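Local coordinates for putative sensory box/GGDEF family protein (PDB 3LID) that probably makes cyclic di-GMP from two GTP molecules through its GGDEF domain, the chain described here being its extracellular sensor domain of the PDC fold, at residues N224-I229 with G244-A249; D228-V233 with P260-I265; H190-K195 with E206-G211. All blocks are in the same frame, centred on the assembly; numbering follows the deposited sequence.

Overall arrangement
All three contacts reach one antiparallel sheet of the sensor domain. Contacts 1 and 2 share Asp228 and Ile229 and pack the turn and helix between 224 and 233 against neighbouring strands 246-254 and 260-268; their centres lie about 9 Å apart. Contact 2 is the buried one, contact 1 only partly so, and both work through methyl groups laid over ring faces. Contact 3, partly buried and nearest the centre of the chain, differs in chemistry: one ion pair ties strand 189-195 to the loop that follows strand 200-202. It meets contact 2 through backbone bonds between strands 189-195 and 260-268, whereas it touches contact 1 where Met225 packs on Arg208.

Contact 1 (N224-I229 with G244-A249); sequences NMYPDI and GEHLIA
With CG placed beside its own backbone N (chi1 -54°), the ring of Tyr226 is directed at strand 246-254, where Ile248, its CG1 likewise beside N (chi1 -62°) and its chain then extended, sends CD1 out to meet it. That methyl stands 3.4 Å from the centroid of the Tyr226 ring and 8° off the ring normal, the geometry of a CH-pi contact over the centre of one face; Met225 CB covers the opposite face nearer the rim. The same methyl is pressed from a second direction by Ile229, whose CD1 lies 3.5 Å from Ile248 CD1, slightly tighter than ordinary van der Waals contact. A backbone hydrogen bond from Ile229 N to Tyr226 O, 2.9 Å long, spans the turn from which both side chains meet Ile248. Farther out, Tyr226 OH passes over one face of the His246 ring, toward its rim, with the two ring planes oblique to each other. The hydroxyl has its polar partner in Asp266 of strand 260-268. Phe222 of helix 222-225 also packs on Tyr226, Ile229 and Ile248, while Leu247 and Ala249 point away from the turn and pack on helix 9-45 instead.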
loop_
_atom_site.group_PDB
_atom_site.type_symbol
_atom_site.label_atom_id
_atom_site.label_comp_id
_atom_site.label_asym_id
_atom_site.label_seq_id
_atom_site.Cartn_x
_atom_site.Cartn_y
_atom_site.Cartn_z
ATOM N N ASN A 224 -21.695 3.504 4.836
ATOM C CA ASN A 224 -22.793 4.396 4.443
ATOM C C ASN A 224 -23.401 3.883 3.172
ATOM O O ASN A 224 -24.619 3.939 2.970
ATOM C CB ASN A 224 -22.188 5.791 4.194
ATOM C CG ASN A 224 -23.211 6.822 3.843
ATOM O OD1 ASN A 224 -24.183 7.030 4.607
ATOM N ND2 ASN A 224 -22.974 7.555 2.736
ATOM N N MET A 225 -22.567 3.389 2.261
ATOM C CA MET A 225 -23.023 2.901 0.973
ATOM C C MET A 225 -23.839 1.570 1.034
ATOM O O MET A 225 -24.859 1.421 0.337
ATOM C CB MET A 225 -21.823 2.756 0.034
ATOM C CG MET A 225 -21.236 4.144 -0.373
ATOM S SD MET A 225 -19.484 3.821 -0.857
ATOM C CE MET A 225 -19.665 3.120 -2.409
ATOM N N TYR A 226 -23.386 0.662 1.879
ATOM C CA TYR A 226 -23.907 -0.700 2.017
ATOM C C TYR A 226 -24.020 -1.063 3.472
ATOM O O TYR A 226 -23.366 -1.980 3.981
ATOM C CB TYR A 226 -23.008 -1.715 1.272
ATOM C CG TYR A 226 -22.764 -1.382 -0.170
ATOM C CD1 TYR A 226 -23.804 -1.420 -1.123
ATOM C CD2 TYR A 226 -21.518 -1.011 -0.609
ATOM C CE1 TYR A 226 -23.587 -1.141 -2.463
ATOM C CE2 TYR A 226 -21.294 -0.775 -1.968
ATOM C CZ TYR A 226 -22.352 -0.832 -2.895
ATOM O OH TYR A 226 -22.153 -0.576 -4.253
ATOM N N PRO A 227 -24.933 -0.415 4.187
ATOM C CA PRO A 227 -25.005 -0.580 5.633
ATOM C C PRO A 227 -25.286 -2.011 6.102
ATOM O O PRO A 227 -24.811 -2.409 7.150
ATOM C CB PRO A 227 -26.155 0.369 6.055
ATOM C CG PRO A 227 -26.715 0.913 4.781
ATOM C CD PRO A 227 -25.861 0.587 3.629
ATOM N N ASP A 228 -26.020 -2.775 5.293
ATOM C CA ASP A 228 -26.322 -4.144 5.680
ATOM C C ASP A 228 -25.297 -5.110 5.246
ATOM O O ASP A 228 -25.321 -6.228 5.725
ATOM C CB ASP A 228 -27.682 -4.547 5.122
ATOM C CG ASP A 228 -28.722 -3.758 5.780
ATOM O OD1 ASP A 228 -28.678 -3.792 7.035
ATOM O OD2 ASP A 228 -29.451 -3.008 5.092
ATOM N N ILE A 229 -24.410 -4.694 4.346
ATOM C CA ILE A 229 -23.319 -5.590 3.865
ATOM C C ILE A 229 -22.037 -5.369 4.686
ATOM O O ILE A 229 -21.293 -6.321 4.956
ATOM C CB ILE A 229 -23.095 -5.492 2.359
ATOM C CG1 ILE A 229 -24.408 -5.834 1.553
ATOM C CG2 ILE A 229 -21.919 -6.365 1.903
ATOM C CD1 ILE A 229 -24.275 -5.598 0.165
ATOM N N GLY A 244 -30.011 -6.921 -4.448
ATOM C CA GLY A 244 -31.001 -6.623 -5.491
ATOM C C GLY A 244 -30.479 -5.686 -6.570
ATOM O O GLY A 244 -31.010 -5.632 -7.679
ATOM N N GLU A 245 -29.425 -4.936 -6.255
ATOM C CA GLU A 245 -28.862 -3.968 -7.193
ATOM C C GLU A 245 -27.324 -4.071 -7.398
ATOM O O GLU A 245 -26.779 -3.704 -8.462
ATOM C CB GLU A 245 -29.187 -2.592 -6.681
ATOM C CG GLU A 245 -30.697 -2.337 -6.724
ATOM C CD GLU A 245 -31.011 -0.886 -6.995
ATOM O OE1 GLU A 245 -30.766 -0.056 -6.081
ATOM O OE2 GLU A 245 -31.494 -0.572 -8.118
ATOM N N HIS A 246 -26.670 -4.586 -6.387
ATOM C CA HIS A 246 -25.219 -4.807 -6.427
ATOM C C HIS A 246 -24.953 -6.169 -5.829
ATOM O O HIS A 246 -25.515 -6.542 -4.773
ATOM C CB HIS A 246 -24.479 -3.714 -5.606
ATOM C CG HIS A 246 -24.237 -2.460 -6.385
ATOM N ND1 HIS A 246 -25.219 -1.508 -6.606
ATOM C CD2 HIS A 246 -23.132 -2.013 -7.033
ATOM C CE1 HIS A 246 -24.738 -0.545 -7.370
ATOM N NE2 HIS A 246 -23.484 -0.841 -7.668
ATOM N N LEU A 247 -24.022 -6.880 -6.449
ATOM C CA LEU A 247 -23.414 -8.062 -5.841
ATOM C C LEU A 247 -22.058 -7.606 -5.284
ATOM O O LEU A 247 -21.309 -6.968 -6.016
ATOM C CB LEU A 247 -23.080 -9.050 -6.933
ATOM C CG LEU A 247 -22.166 -10.184 -6.446
ATOM C CD1 LEU A 247 -22.789 -11.059 -5.310
ATOM C CD2 LEU A 247 -21.725 -11.040 -7.659
ATOM N N ILE A 248 -21.827 -7.823 -4.009
ATOM C CA ILE A 248 -20.522 -7.459 -3.438
ATOM C C ILE A 248 -19.928 -8.773 -2.905
ATOM O O ILE A 248 -20.545 -9.470 -2.044
ATOM C CB ILE A 248 -20.699 -6.514 -2.279
ATOM C CG1 ILE A 248 -21.350 -5.212 -2.779
ATOM C CG2 ILE A 248 -19.303 -6.176 -1.658
ATOM C CD1 ILE A 248 -21.627 -4.371 -1.695
ATOM N N ALA A 249 -18.723 -9.103 -3.387
ATOM C CA ALA A 249 -17.968 -10.178 -2.842
ATOM C C ALA A 249 -16.803 -9.551 -2.046
ATOM O O ALA A 249 -16.315 -8.490 -2.456
ATOM C CB ALA A 249 -17.427 -11.087 -3.947
#

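Contact 2 (D228-V233 with P260-I265); sequences DIWPRV and PLHLII
Val233 and His262 make the tight part of this contact. Val233 holds CG1 anti to its backbone N (chi1 177°), which sets that methyl above one face of the His262 imidazole. CG1 is 3.6 Å from the ring centroid and 22° off the normal, hence a CH-pi contact displaced toward the rim; the nearest atom, His262 CG, is 3.4 Å from Val233 CG1. The ring's rotation is further defined at its polar edge, because His262 ND1 is hydrogen-bonded to Ser252 OG on the adjacent strand 246-254, so a buried nitrogen has a partner. Packing is looser on both flanks. The other methyl, Val233 CG2, reaches Ile264 CD1 only at 4.2 Å, the two side chains crossing at about a right angle. On the partly exposed flank, Trp230 extends its six-membered ring until CH2 comes to 3.9 Å from His262 CD2. The planes of these rings are turned 83° apart, with centroids 5.5 Å distant, an oblique approach. Leading into the short helix 230-234, Ile229 O accepts from both Arg232 N and Val233 N, the latter bond 3.2 Å long; Trp230 and Val233 both meet the strand. Phe222 fills in beside Val233 and Ile264, whereas Leu263 and Ile265 of the strand pack on helix 9-45. A central antiparallel sheet covered in this way, by a long N-terminal helix and by short helices and connecting segments, is characteristic of the PDC sensor fold.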
loop_
_atom_site.group_PDB
_atom_site.type_symbol
_atom_site.label_atom_id
_atom_site.label_comp_id
_atom_site.label_asym_id
_atom_site.label_seq_id
_atom_site.Cartn_x
_atom_site.Cartn_y
_atom_site.Cartn_z
ATOM N N ASP A 228 -26.020 -2.775 5.293
ATOM C CA ASP A 228 -26.322 -4.144 5.680
ATOM C C ASP A 228 -25.297 -5.110 5.246
ATOM O O ASP A 228 -25.321 -6.228 5.725
ATOM C CB ASP A 228 -27.682 -4.547 5.122
ATOM C CG ASP A 228 -28.722 -3.758 5.780
ATOM O OD1 ASP A 228 -28.678 -3.792 7.035
ATOM O OD2 ASP A 228 -29.451 -3.008 5.092
ATOM N N ILE A 229 -24.410 -4.694 4.346
ATOM C CA ILE A 229 -23.319 -5.590 3.865
ATOM C C ILE A 229 -22.037 -5.369 4.686
ATOM O O ILE A 229 -21.293 -6.321 4.956
ATOM C CB ILE A 229 -23.095 -5.492 2.359
ATOM C CG1 ILE A 229 -24.408 -5.834 1.553
ATOM C CG2 ILE A 229 -21.919 -6.365 1.903
ATOM C CD1 ILE A 229 -24.275 -5.598 0.165
ATOM N N TRP A 230 -21.858 -4.149 5.154
ATOM C CA TRP A 230 -20.687 -3.827 6.016
ATOM C C TRP A 230 -20.374 -4.771 7.163
ATOM O O TRP A 230 -19.248 -5.222 7.296
ATOM C CB TRP A 230 -20.710 -2.344 6.416
ATOM C CG TRP A 230 -19.583 -1.846 7.260
ATOM C CD1 TRP A 230 -19.673 -1.215 8.454
ATOM C CD2 TRP A 230 -18.176 -1.774 6.859
ATOM N NE1 TRP A 230 -18.416 -0.834 8.891
ATOM C CE2 TRP A 230 -17.496 -1.106 7.899
ATOM C CE3 TRP A 230 -17.456 -2.227 5.723
ATOM C CZ2 TRP A 230 -16.097 -0.908 7.899
ATOM C CZ3 TRP A 230 -16.073 -2.024 5.701
ATOM C CH2 TRP A 230 -15.416 -1.350 6.776
ATOM N N PRO A 231 -21.364 -5.184 7.990
ATOM C CA PRO A 231 -21.058 -6.152 9.011
ATOM C C PRO A 231 -20.447 -7.463 8.513
ATOM O O PRO A 231 -19.658 -8.079 9.226
ATOM C CB PRO A 231 -22.484 -6.440 9.669
ATOM C CG PRO A 231 -23.187 -5.151 9.447
ATOM C CD PRO A 231 -22.826 -4.807 7.977
ATOM N N ARG A 232 -20.838 -7.917 7.330
ATOM C CA ARG A 232 -20.325 -9.168 6.800
ATOM C C ARG A 232 -18.834 -8.898 6.475
ATOM O O ARG A 232 -17.979 -9.745 6.686
ATOM C CB ARG A 232 -21.093 -9.539 5.515
ATOM C CG ARG A 232 -22.727 -9.625 5.715
ATOM C CD ARG A 232 -23.166 -10.886 6.504
ATOM N NE ARG A 232 -24.658 -10.856 6.652
ATOM C CZ ARG A 232 -25.344 -10.056 7.489
ATOM N NH1 ARG A 232 -24.692 -9.264 8.312
ATOM N NH2 ARG A 232 -26.694 -10.025 7.494
ATOM N N VAL A 233 -18.559 -7.720 5.917
ATOM C CA VAL A 233 -17.138 -7.411 5.540
ATOM C C VAL A 233 -16.301 -7.344 6.795
ATOM O O VAL A 233 -15.227 -7.950 6.872
ATOM C CB VAL A 233 -17.105 -6.067 4.869
ATOM C CG1 VAL A 233 -15.627 -5.650 4.524
ATOM C CG2 VAL A 233 -17.805 -6.218 3.501
ATOM N N PRO A 260 -7.316 -5.056 9.699
ATOM C CA PRO A 260 -7.673 -5.645 8.426
ATOM C C PRO A 260 -7.763 -4.635 7.286
ATOM O O PRO A 260 -8.069 -3.454 7.502
ATOM C CB PRO A 260 -9.075 -6.259 8.679
ATOM C CG PRO A 260 -9.617 -5.416 9.754
ATOM C CD PRO A 260 -8.466 -5.023 10.654
ATOM N N LEU A 261 -7.521 -5.142 6.081
ATOM C CA LEU A 261 -7.716 -4.425 4.830
ATOM C C LEU A 261 -8.745 -5.251 4.080
ATOM O O LEU A 261 -8.601 -6.463 3.974
ATOM C CB LEU A 261 -6.418 -4.394 3.988
ATOM C CG LEU A 261 -6.586 -3.596 2.685
ATOM C CD1 LEU A 261 -6.917 -2.117 2.897
ATOM C CD2 LEU A 261 -5.171 -3.695 2.004
ATOM N N HIS A 262 -9.797 -4.614 3.603
ATOM C CA HIS A 262 -10.898 -5.437 2.971
ATOM C C HIS A 262 -10.808 -5.336 1.491
ATOM O O HIS A 262 -10.651 -4.256 0.926
ATOM C CB HIS A 262 -12.256 -4.881 3.447
ATOM C CG HIS A 262 -12.367 -4.827 4.935
ATOM N ND1 HIS A 262 -12.365 -5.970 5.722
ATOM C CD2 HIS A 262 -12.526 -3.778 5.796
ATOM C CE1 HIS A 262 -12.507 -5.633 6.995
ATOM N NE2 HIS A 262 -12.622 -4.316 7.075
ATOM N N LEU A 263 -10.856 -6.483 0.813
ATOM C CA LEU A 263 -10.744 -6.482 -0.623
ATOM C C LEU A 263 -12.201 -6.718 -1.106
ATOM O O LEU A 263 -12.866 -7.636 -0.635
ATOM C CB LEU A 263 -9.894 -7.666 -1.119
ATOM C CG LEU A 263 -8.354 -7.482 -1.013
ATOM C CD1 LEU A 263 -7.906 -6.997 0.362
ATOM C CD2 LEU A 263 -7.739 -8.890 -1.312
ATOM N N ILE A 264 -12.619 -5.903 -2.045
ATOM C CA ILE A 264 -14.053 -5.889 -2.498
ATOM C C ILE A 264 -14.139 -6.005 -3.962
ATOM O O ILE A 264 -13.433 -5.322 -4.708
ATOM C CB ILE A 264 -14.663 -4.570 -2.084
ATOM C CG1 ILE A 264 -14.565 -4.350 -0.554
ATOM C CG2 ILE A 264 -16.135 -4.379 -2.622
ATOM C CD1 ILE A 264 -15.301 -5.304 0.287
ATOM N N ILE A 265 -15.101 -6.840 -4.442
ATOM C CA ILE A 265 -15.472 -6.834 -5.819
ATOM C C ILE A 265 -16.959 -6.459 -5.774
ATOM O O ILE A 265 -17.735 -7.175 -5.172
ATOM C CB ILE A 265 -15.258 -8.199 -6.503
ATOM C CG1 ILE A 265 -13.757 -8.438 -6.593
ATOM C CG2 ILE A 265 -15.839 -8.210 -7.960
ATOM C CD1 ILE A 265 -13.351 -9.778 -7.093
#

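Contact 3 (H190-K195 with E206-G211); sequences HIELVK and ESRLYG. With EDO (1,2-ethanediol), chain H.
This contact joins a strand of the antiparallel sheet in the PDC sensor domain to the 3-10 turn 206-208 in the loop after strand 200-202, with one salt bridge as its direct link. Glu192 OE2 lies 2.9 Å from Arg208 NH2, but the N-H...O angle of 121° makes the hydrogen-bond component weak, and the carboxylate and guanidinium planes are 35° apart. Arg208 gets there with CG between its backbone N and carbonyl carbon (chi1 65°) and a bend at chi3, which also brings its CD to 3.3 Å from Glu192 OE2. The stronger hold on Glu192 OE2 is the hydrogen bond with Ser203 OG, so the arginine adds charge pairing to an oxygen that already has a partner. The guanidinium makes a cation-pi contact with Tyr200 as well. Farther along the strand, Lys195 NZ donates to both oxygens of a 1,2-ethanediol molecule, at 2.8 Å to EDO O2 and 3.0 Å to EDO O1, and forms a salt bridge with Asp212. The diol, probably from the crystallisation liquor, puts EDO O1 at the edge of the Tyr210 ring, 3.6 Å from Tyr210 CD1. In the sheet, strand 189-195 runs between strands 200-202 and 260-268, while Ile191 and Leu193 pack on helix 9-45.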
loop_
_atom_site.group_PDB
_atom_site.type_symbol
_atom_site.label_atom_id
_atom_site.label_comp_id
_atom_site.label_asym_id
_atom_site.label_seq_id
_atom_site.Cartn_x
_atom_site.Cartn_y
_atom_site.Cartn_z
ATOM N N HIS A 190 -12.285 -5.972 -11.047
ATOM C CA HIS A 190 -11.537 -4.902 -10.323
ATOM C C HIS A 190 -11.661 -5.083 -8.832
ATOM O O HIS A 190 -12.759 -5.142 -8.306
ATOM C CB HIS A 190 -12.045 -3.557 -10.719
ATOM C CG HIS A 190 -11.747 -3.194 -12.151
ATOM N ND1 HIS A 190 -10.579 -2.553 -12.533
ATOM C CD2 HIS A 190 -12.464 -3.384 -13.294
ATOM C CE1 HIS A 190 -10.600 -2.343 -13.848
ATOM N NE2 HIS A 190 -11.725 -2.853 -14.333
ATOM N N ILE A 191 -10.529 -5.147 -8.120
ATOM C CA ILE A 191 -10.669 -5.288 -6.688
ATOM C C ILE A 191 -10.489 -3.910 -6.089
ATOM O O ILE A 191 -9.548 -3.215 -6.464
ATOM C CB ILE A 191 -9.654 -6.299 -6.136
ATOM C CG1 ILE A 191 -9.962 -7.681 -6.700
ATOM C CG2 ILE A 191 -9.539 -6.212 -4.527
ATOM C CD1 ILE A 191 -9.098 -8.737 -6.209
ATOM N N GLU A 192 -11.372 -3.501 -5.218
ATOM C CA GLU A 192 -11.241 -2.228 -4.521
ATOM C C GLU A 192 -10.650 -2.547 -3.154
ATOM O O GLU A 192 -10.866 -3.652 -2.606
ATOM C CB GLU A 192 -12.629 -1.548 -4.346
ATOM C CG GLU A 192 -13.124 -1.013 -5.684
ATOM C CD GLU A 192 -14.560 -0.509 -5.625
ATOM O OE1 GLU A 192 -15.444 -1.335 -5.351
ATOM O OE2 GLU A 192 -14.795 0.692 -5.844
ATOM N N LEU A 193 -9.924 -1.585 -2.562
ATOM C CA LEU A 193 -9.464 -1.792 -1.205
ATOM C C LEU A 193 -10.168 -0.805 -0.308
ATOM O O LEU A 193 -10.146 0.412 -0.554
ATOM C CB LEU A 193 -7.919 -1.444 -1.081
ATOM C CG LEU A 193 -7.054 -2.304 -2.018
ATOM C CD1 LEU A 193 -5.534 -1.799 -1.870
ATOM C CD2 LEU A 193 -7.156 -3.757 -1.573
ATOM N N VAL A 194 -10.755 -1.317 0.740
ATOM C CA VAL A 194 -11.501 -0.576 1.749
ATOM C C VAL A 194 -10.877 -0.770 3.042
ATOM O O VAL A 194 -10.679 -1.907 3.522
ATOM C CB VAL A 194 -13.018 -1.078 1.768
ATOM C CG1 VAL A 194 -13.765 -0.330 2.856
ATOM C CG2 VAL A 194 -13.625 -0.750 0.420
ATOM N N LYS A 195 -10.568 0.340 3.746
ATOM C CA LYS A 195 -9.906 0.210 5.016
ATOM C C LYS A 195 -10.832 -0.189 6.142
ATOM O O LYS A 195 -12.061 -0.197 5.987
ATOM C CB LYS A 195 -9.339 1.602 5.424
ATOM C CG LYS A 195 -8.197 1.947 4.413
ATOM C CD LYS A 195 -7.425 3.170 5.053
ATOM C CE LYS A 195 -8.357 4.405 4.966
ATOM N NZ LYS A 195 -7.561 5.667 5.574
ATOM N N GLU A 206 -11.678 6.664 -9.221
ATOM C CA GLU A 206 -10.798 7.582 -8.472
ATOM C C GLU A 206 -11.583 8.489 -7.604
ATOM O O GLU A 206 -11.101 8.984 -6.584
ATOM C CB GLU A 206 -9.976 8.457 -9.454
ATOM C CG GLU A 206 -9.395 9.768 -8.866
ATOM C CD GLU A 206 -7.906 9.590 -8.501
ATOM O OE1 GLU A 206 -7.635 9.007 -7.429
ATOM O OE2 GLU A 206 -7.005 10.011 -9.290
ATOM N N SER A 207 -12.819 8.764 -8.007
ATOM C CA SER A 207 -13.538 9.790 -7.313
ATOM C C SER A 207 -14.050 9.339 -5.974
ATOM O O SER A 207 -14.499 10.158 -5.197
ATOM C CB SER A 207 -14.687 10.343 -8.175
ATOM O OG SER A 207 -15.763 9.448 -8.099
ATOM N N ARG A 208 -13.932 8.041 -5.653
ATOM C CA ARG A 208 -14.379 7.632 -4.328
ATOM C C ARG A 208 -13.244 7.479 -3.323
ATOM O O ARG A 208 -13.480 7.078 -2.193
ATOM C CB ARG A 208 -15.180 6.324 -4.415
ATOM C CG ARG A 208 -14.377 5.143 -4.860
ATOM C CD ARG A 208 -15.274 3.839 -4.860
ATOM N NE ARG A 208 -16.497 4.058 -5.624
ATOM C CZ ARG A 208 -17.462 3.145 -5.812
ATOM N NH1 ARG A 208 -18.528 3.444 -6.533
ATOM N NH2 ARG A 208 -17.355 1.913 -5.336
ATOM N N LEU A 209 -12.024 7.850 -3.713
ATOM C CA LEU A 209 -10.886 7.582 -2.765
ATOM C C LEU A 209 -10.741 8.566 -1.635
ATOM O O LEU A 209 -10.854 9.801 -1.862
ATOM C CB LEU A 209 -9.552 7.497 -3.529
ATOM C CG LEU A 209 -9.565 6.518 -4.661
ATOM C CD1 LEU A 209 -8.201 6.422 -5.382
ATOM C CD2 LEU A 209 -9.967 5.113 -4.095
ATOM N N TYR A 210 -10.369 8.080 -0.435
ATOM C CA TYR A 210 -9.840 8.899 0.663
ATOM C C TYR A 210 -10.879 9.887 1.185
ATOM O O TYR A 210 -10.554 11.066 1.524
ATOM C CB TYR A 210 -8.589 9.715 0.254
ATOM C CG TYR A 210 -7.706 9.034 -0.732
ATOM C CD1 TYR A 210 -7.148 7.767 -0.448
ATOM C CD2 TYR A 210 -7.309 9.673 -1.918
ATOM C CE1 TYR A 210 -6.294 7.158 -1.384
ATOM C CE2 TYR A 210 -6.467 9.071 -2.843
ATOM C CZ TYR A 210 -5.929 7.827 -2.548
ATOM O OH TYR A 210 -5.117 7.180 -3.413
ATOM N N GLY A 211 -12.079 9.340 1.413
ATOM C CA GLY A 211 -13.182 10.161 1.949
ATOM C C GLY A 211 -12.958 10.581 3.366
ATOM O O GLY A 211 -13.743 11.389 3.882
HETATM C C1 EDO H . -6.329 8.109 3.242
HETATM O O1 EDO H . -7.600 7.360 3.094
HETATM C C2 EDO H . -5.186 7.128 3.066
HETATM O O2 EDO H . -5.151 6.248 4.199
#